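Local coordinates for uridylate-specific endoribonuclease nsp11 (Prrsv 16244b, PDB 5EYI), which probably acts as an endoribonuclease that trims 5'-polyuridines from viral RNA, keeping viral double-stranded RNA from alerting host sensors, at residues Y62-G74 against L79-K91. The protein carries 1 engineered substitution. Sequence-based numbering, arbitrary orientation.
Sequences YSRACIGAGYMVG and LGTPGVVSYYLTK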
# COMPACT_ATOMS: atom_id res chain seq x y z
N TYR A 62 0.66 -20.80 25.14
CA TYR A 62 1.18 -20.15 23.95
C TYR A 62 0.79 -20.93 22.69
O TYR A 62 1.26 -20.59 21.60
CB TYR A 62 2.70 -20.04 24.04
CG TYR A 62 3.26 -19.15 25.14
CD1 TYR A 62 2.56 -18.04 25.64
CD2 TYR A 62 4.54 -19.40 25.66
CE1 TYR A 62 3.11 -17.23 26.63
CE2 TYR A 62 5.09 -18.60 26.65
CZ TYR A 62 4.38 -17.51 27.13
OH TYR A 62 4.93 -16.72 28.11
N SER A 63 -0.03 -21.98 22.83
CA SER A 63 -0.67 -22.61 21.68
C SER A 63 -1.50 -21.55 20.96
O SER A 63 -2.32 -20.88 21.58
CB SER A 63 -1.57 -23.77 22.09
OG SER A 63 -0.80 -24.85 22.57
N ARG A 64 -1.24 -21.41 19.67
CA ARG A 64 -1.90 -20.44 18.81
C ARG A 64 -2.96 -21.20 18.01
O ARG A 64 -2.62 -22.15 17.29
CB ARG A 64 -0.86 -19.79 17.89
CG ARG A 64 -1.39 -19.06 16.66
CD ARG A 64 -2.10 -17.78 17.03
NE ARG A 64 -1.18 -16.84 17.66
CZ ARG A 64 -1.54 -15.78 18.36
NH1 ARG A 64 -2.82 -15.47 18.52
NH2 ARG A 64 -0.61 -15.01 18.90
N ALA A 65 -4.21 -20.78 18.15
CA ALA A 65 -5.31 -21.30 17.35
C ALA A 65 -5.19 -20.81 15.91
O ALA A 65 -5.17 -19.60 15.66
CB ALA A 65 -6.64 -20.85 17.94
N CYS A 66 -5.10 -21.73 14.96
CA CYS A 66 -4.99 -21.37 13.54
C CYS A 66 -6.36 -21.47 12.88
O CYS A 66 -6.77 -22.53 12.41
CB CYS A 66 -3.95 -22.25 12.86
SG CYS A 66 -2.33 -22.07 13.64
N ILE A 67 -7.04 -20.33 12.86
CA ILE A 67 -8.46 -20.25 12.51
C ILE A 67 -8.66 -20.07 11.01
O ILE A 67 -8.11 -19.15 10.42
CB ILE A 67 -9.15 -19.08 13.26
CG1 ILE A 67 -9.00 -19.26 14.78
CG2 ILE A 67 -10.63 -19.01 12.89
CD1 ILE A 67 -9.28 -18.01 15.60
N GLY A 68 -9.47 -20.94 10.42
CA GLY A 68 -9.78 -20.86 8.99
C GLY A 68 -8.66 -21.25 8.03
O GLY A 68 -8.74 -20.97 6.84
N ALA A 69 -7.62 -21.92 8.54
CA ALA A 69 -6.47 -22.25 7.74
C ALA A 69 -6.73 -23.56 7.01
O ALA A 69 -7.39 -24.45 7.52
CB ALA A 69 -5.24 -22.40 8.62
N GLY A 70 -6.18 -23.67 5.80
CA GLY A 70 -6.12 -24.96 5.14
C GLY A 70 -5.28 -25.89 5.99
O GLY A 70 -4.46 -25.44 6.79
N TYR A 71 -5.52 -27.19 5.87
CA TYR A 71 -4.84 -28.15 6.73
C TYR A 71 -4.80 -29.50 6.07
O TYR A 71 -5.51 -29.75 5.10
CB TYR A 71 -5.51 -28.24 8.11
CG TYR A 71 -6.93 -28.78 8.10
CD1 TYR A 71 -7.18 -30.12 8.38
CD2 TYR A 71 -8.02 -27.95 7.83
CE1 TYR A 71 -8.48 -30.63 8.38
CE2 TYR A 71 -9.32 -28.45 7.82
CZ TYR A 71 -9.54 -29.79 8.11
OH TYR A 71 -10.81 -30.30 8.11
N MET A 72 -3.97 -30.37 6.63
CA MET A 72 -3.82 -31.73 6.16
C MET A 72 -4.08 -32.75 7.26
O MET A 72 -3.78 -32.51 8.43
CB MET A 72 -2.42 -31.93 5.58
CG MET A 72 -2.14 -31.02 4.39
SD MET A 72 -0.63 -31.38 3.48
CE MET A 72 -0.95 -33.02 2.83
N VAL A 73 -4.68 -33.87 6.86
CA VAL A 73 -4.75 -35.06 7.69
C VAL A 73 -4.21 -36.16 6.81
O VAL A 73 -4.83 -36.52 5.80
CB VAL A 73 -6.19 -35.39 8.13
CG1 VAL A 73 -6.21 -36.65 9.01
CG2 VAL A 73 -6.81 -34.20 8.86
N GLY A 74 -3.03 -36.66 7.15
CA GLY A 74 -2.32 -37.58 6.28
C GLY A 74 -1.99 -36.86 4.99
O GLY A 74 -1.66 -35.66 5.02
N LEU A 79 -9.84 -27.69 2.99
CA LEU A 79 -10.11 -26.26 3.09
C LEU A 79 -10.36 -25.86 4.54
O LEU A 79 -10.95 -26.60 5.30
CB LEU A 79 -11.35 -25.89 2.25
CG LEU A 79 -11.17 -25.50 0.78
CD1 LEU A 79 -9.90 -26.02 0.13
CD2 LEU A 79 -12.38 -25.90 -0.04
N GLY A 80 -9.89 -24.66 4.89
CA GLY A 80 -10.25 -24.05 6.15
C GLY A 80 -11.69 -23.57 6.10
O GLY A 80 -12.22 -23.25 5.03
N THR A 81 -12.33 -23.56 7.27
CA THR A 81 -13.67 -23.03 7.43
C THR A 81 -13.53 -21.75 8.23
O THR A 81 -13.01 -21.79 9.34
CB THR A 81 -14.56 -24.02 8.19
OG1 THR A 81 -14.57 -25.26 7.50
CG2 THR A 81 -16.01 -23.50 8.31
N PRO A 82 -14.01 -20.60 7.69
CA PRO A 82 -13.94 -19.34 8.42
C PRO A 82 -14.46 -19.45 9.86
O PRO A 82 -15.52 -20.05 10.08
CB PRO A 82 -14.87 -18.43 7.62
CG PRO A 82 -14.88 -18.99 6.25
CD PRO A 82 -14.72 -20.47 6.41
N GLY A 83 -13.72 -18.93 10.82
CA GLY A 83 -14.14 -18.95 12.22
C GLY A 83 -14.02 -20.27 12.96
O GLY A 83 -14.35 -20.33 14.14
N VAL A 84 -13.56 -21.34 12.29
CA VAL A 84 -13.33 -22.62 12.94
C VAL A 84 -11.83 -22.86 13.03
O VAL A 84 -11.10 -22.63 12.06
CB VAL A 84 -13.97 -23.78 12.15
CG1 VAL A 84 -13.77 -25.11 12.88
CG2 VAL A 84 -15.45 -23.52 11.89
N VAL A 85 -11.37 -23.35 14.18
CA VAL A 85 -9.96 -23.66 14.40
C VAL A 85 -9.60 -24.90 13.60
O VAL A 85 -10.23 -25.95 13.77
CB VAL A 85 -9.67 -23.94 15.90
CG1 VAL A 85 -8.21 -24.37 16.10
CG2 VAL A 85 -9.99 -22.72 16.75
N SER A 86 -8.59 -24.79 12.73
CA SER A 86 -8.14 -25.93 11.92
C SER A 86 -7.19 -26.81 12.73
O SER A 86 -7.28 -28.03 12.68
CB SER A 86 -7.47 -25.45 10.63
OG SER A 86 -8.33 -24.58 9.93
N TYR A 87 -6.28 -26.16 13.45
CA TYR A 87 -5.31 -26.83 14.34
C TYR A 87 -4.70 -25.77 15.24
O TYR A 87 -4.87 -24.58 15.00
CB TYR A 87 -4.20 -27.55 13.52
CG TYR A 87 -3.54 -26.65 12.49
CD1 TYR A 87 -4.02 -26.58 11.19
CD2 TYR A 87 -2.46 -25.84 12.83
CE1 TYR A 87 -3.44 -25.73 10.25
CE2 TYR A 87 -1.87 -24.99 11.89
CZ TYR A 87 -2.37 -24.94 10.60
OH TYR A 87 -1.80 -24.10 9.68
N TYR A 88 -4.00 -26.20 16.29
CA TYR A 88 -3.19 -25.33 17.15
C TYR A 88 -1.73 -25.54 16.81
O TYR A 88 -1.34 -26.65 16.45
CB TYR A 88 -3.40 -25.66 18.63
CG TYR A 88 -4.74 -25.20 19.13
CD1 TYR A 88 -5.87 -25.99 18.99
CD2 TYR A 88 -4.89 -23.95 19.73
CE1 TYR A 88 -7.10 -25.57 19.43
CE2 TYR A 88 -6.12 -23.51 20.17
CZ TYR A 88 -7.22 -24.33 20.01
OH TYR A 88 -8.44 -23.90 20.44
N LEU A 89 -0.94 -24.48 16.92
CA LEU A 89 0.52 -24.57 16.79
C LEU A 89 1.18 -24.13 18.08
O LEU A 89 0.82 -23.11 18.66
CB LEU A 89 1.03 -23.70 15.64
CG LEU A 89 0.82 -24.22 14.22
CD1 LEU A 89 1.49 -23.25 13.24
CD2 LEU A 89 1.35 -25.62 14.02
N THR A 90 2.17 -24.91 18.51
CA THR A 90 2.98 -24.54 19.65
C THR A 90 4.45 -24.66 19.26
O THR A 90 4.88 -25.72 18.83
CB THR A 90 2.66 -25.41 20.88
OG1 THR A 90 1.24 -25.55 21.01
CG2 THR A 90 3.21 -24.78 22.15
N LYS A 91 5.19 -23.57 19.39
CA LYS A 91 6.59 -23.53 18.98
C LYS A 91 7.50 -23.57 20.20
O LYS A 91 7.42 -22.71 21.07
CB LYS A 91 6.85 -22.25 18.19
CG LYS A 91 8.30 -22.02 17.80
CD LYS A 91 8.40 -20.94 16.74
CE LYS A 91 9.83 -20.48 16.53
NZ LYS A 91 9.90 -19.63 15.30
O HOH W 1 3.84 -21.41 20.58
O HOH W 2 -2.08 -24.36 7.13
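S63 and T90 join hydroxyls (S63 OG to T90 OG1, 2.7 Å) in the antiparallel pairing of strand 64-67 with strand 85-93, in the N-terminal domain of nsp11, just past a water that bridges Y62 O and K91 N; S63 OG is also hydrogen-bonded to I59 N. Next comes regular sheet: R64 N gives a nearly straight bond to L89 O (2.9 Å, 174°), and R64 O receives L89 N in return. The R64 chain turns away to a salt bridge with E102 and a hydrogen bond to L100 O. A65 lies on the other face with its CB 3.5 Å from Y88 CE2, while V85 CG2 touches both A65 and I67. At C66 the register slips. S86 and Y87 together face this one residue, S86 N bonding to C66 O and Y87 O taking C66 N, which is a beta bulge. C66 CB sits over one face of the Y87 ring, 3.9 Å from its centroid, and C66 SG approaches obliquely, 3.4 Å from Y87 CE2. G68 N then bonds to the carbonyl oxygen of V84, which closes the type II turn T81-V84. S86 OG, beside its own backbone N (chi1 -54°), is thereby directed to A69 O, 2.6 Å away, meeting it in the carbonyl plane on a lone pair. G70 O lies at the Y87 ring edge, where a water links it to Y87 OH. Y71 packs its CB 3.8 Å from Y87 CD1, and its hydroxyl is hydrogen-bonded to a 2-(2-methoxyethoxy)ethanol, probably from the crystallisation liquor. The bulge probably helps S86 serve two carbonyl oxygens, C66 O through its N and A69 O through its hydroxyl, so that one residue links the end of strand 64-67 with the connection to 71-73.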